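Local coordinates for amino acid adenylation domain-containing protein (Bacillus stratosphericus LAMA 585, PDB 6ULY), which probably selects and activates a keto acid as its acyl adenylate, serving as the first adenylation domain of a nonribosomal depsipeptide synthetase, at residues A[35-38]-A[39-42]. Numbering follows the deposited sequence.
Sequences IVNS and KNEL. With SO4 (sulfate ion), chain O.
Asn37 turns its carboxamide toward the backbone of Lys39 and Asn40 inside the hairpin loop that joins strand 31-35 to strand 41-45. Its CB faces a sulfate, 3.7 Å from O3, and its CG sits between the backbone N and the carbonyl carbon (chi1 55°), a turn that brings OD1 to the amides of Lys39 and Asn40, skipping Ser38. OD1 accepts from Lys39 N at 2.8 Å, in the carbonyl plane, and from Asn40 N, also at 2.8 Å but 48° out of that plane. The bond to Lys39, two residues on, closes an Asx turn, for which asparagine, short and with a carbonyl at its tip, is well suited; that to Asn40 reaches one residue further. ND2 runs alongside the Asn40 side chain, 3.7 Å from its CB, the two amide planes 52° apart. Asn40 O returns the grip, taking Val36 N at 3.1 Å and Asn37 N at 3.2 Å. Small and hydroxylated, Ser38 brings OG within 2.6 Å of O4 of the sulfate, probably from the crystallisation liquor, that Arg255 also binds. Two oxygens each hold two consecutive amides, so this mostly exposed turn is probably shaped largely by polar bonds, while Ile35 packs on Trp259 at its base.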
loop_
_atom_site.group_PDB
_atom_site.type_symbol
_atom_site.label_atom_id
_atom_site.label_comp_id
_atom_site.label_asym_id
_atom_site.label_seq_id
_atom_site.Cartn_x
_atom_site.Cartn_y
_atom_site.Cartn_z
ATOM N N ILE A 35 -30.220 22.056 -4.519
ATOM C CA ILE A 35 -30.561 22.845 -3.342
ATOM C C ILE A 35 -29.474 23.883 -3.105
ATOM O O ILE A 35 -28.278 23.574 -3.154
ATOM C CB ILE A 35 -30.743 21.943 -2.111
ATOM C CG1 ILE A 35 -31.830 20.901 -2.391
ATOM C CG2 ILE A 35 -31.074 22.791 -0.877
ATOM C CD1 ILE A 35 -32.245 20.079 -1.185
ATOM N N VAL A 36 -29.890 25.122 -2.852
ATOM C CA VAL A 36 -28.984 26.195 -2.480
ATOM C C VAL A 36 -29.103 26.537 -1.001
ATOM O O VAL A 36 -28.092 26.743 -0.325
ATOM C CB VAL A 36 -29.230 27.444 -3.356
ATOM C CG1 VAL A 36 -28.303 28.578 -2.943
ATOM C CG2 VAL A 36 -29.045 27.106 -4.830
ATOM N N ASN A 37 -30.324 26.596 -0.482
ATOM C CA ASN A 37 -30.567 26.829 0.936
ATOM C C ASN A 37 -32.010 26.429 1.232
ATOM O O ASN A 37 -32.694 25.846 0.383
ATOM C CB ASN A 37 -30.274 28.286 1.314
ATOM C CG ASN A 37 -31.054 29.277 0.471
ATOM O OD1 ASN A 37 -32.282 29.337 0.542
ATOM N ND2 ASN A 37 -30.342 30.068 -0.324
ATOM N N SER A 38 -32.477 26.747 2.442
ATOM C CA SER A 38 -33.810 26.327 2.862
ATOM C C SER A 38 -34.916 26.929 2.001
ATOM O O SER A 38 -36.026 26.385 1.973
ATOM C CB SER A 38 -34.036 26.707 4.326
ATOM O OG SER A 38 -34.046 28.116 4.487
ATOM N N LYS A 39 -34.644 28.028 1.301
ATOM C CA LYS A 39 -35.643 28.706 0.483
ATOM C C LYS A 39 -35.404 28.572 -1.012
ATOM O O LYS A 39 -36.364 28.443 -1.774
ATOM C CB LYS A 39 -35.689 30.199 0.836
ATOM C CG LYS A 39 -36.094 30.504 2.269
ATOM C CD LYS A 39 -35.209 31.595 2.861
ATOM C CE LYS A 39 -35.818 32.191 4.123
ATOM N NZ LYS A 39 -34.907 33.181 4.773
ATOM N N ASN A 40 -34.150 28.598 -1.456
ATOM C CA ASN A 40 -33.818 28.732 -2.868
ATOM C C ASN A 40 -33.321 27.414 -3.445
ATOM O O ASN A 40 -32.555 26.687 -2.803
ATOM C CB ASN A 40 -32.759 29.819 -3.071
ATOM C CG ASN A 40 -33.271 31.202 -2.718
ATOM O OD1 ASN A 40 -34.093 31.358 -1.815
ATOM N ND2 ASN A 40 -32.795 32.213 -3.436
ATOM N N GLU A 41 -33.761 27.117 -4.666
ATOM C CA GLU A 41 -33.324 25.937 -5.395
ATOM C C GLU A 41 -33.084 26.325 -6.846
ATOM O O GLU A 41 -33.590 27.340 -7.331
ATOM C CB GLU A 41 -34.357 24.804 -5.309
ATOM C CG GLU A 41 -35.578 25.016 -6.191
ATOM C CD GLU A 41 -36.763 24.167 -5.769
ATOM O OE1 GLU A 41 -36.677 23.506 -4.713
ATOM O OE2 GLU A 41 -37.786 24.164 -6.487
ATOM N N LEU A 42 -32.297 25.504 -7.536
ATOM C CA LEU A 42 -31.992 25.694 -8.949
ATOM C C LEU A 42 -32.413 24.435 -9.694
ATOM O O LEU A 42 -31.914 23.343 -9.401
ATOM C CB LEU A 42 -30.502 25.983 -9.149
ATOM C CG LEU A 42 -30.060 26.500 -10.519
ATOM C CD1 LEU A 42 -28.743 27.250 -10.395
ATOM C CD2 LEU A 42 -29.923 25.372 -11.531
HETATM S S SO4 O . -30.361 27.609 5.608
HETATM O O1 SO4 O . -30.406 26.337 4.945
HETATM O O2 SO4 O . -29.979 27.420 6.979
HETATM O O3 SO4 O . -29.403 28.457 4.956
HETATM O O4 SO4 O . -31.657 28.220 5.554
#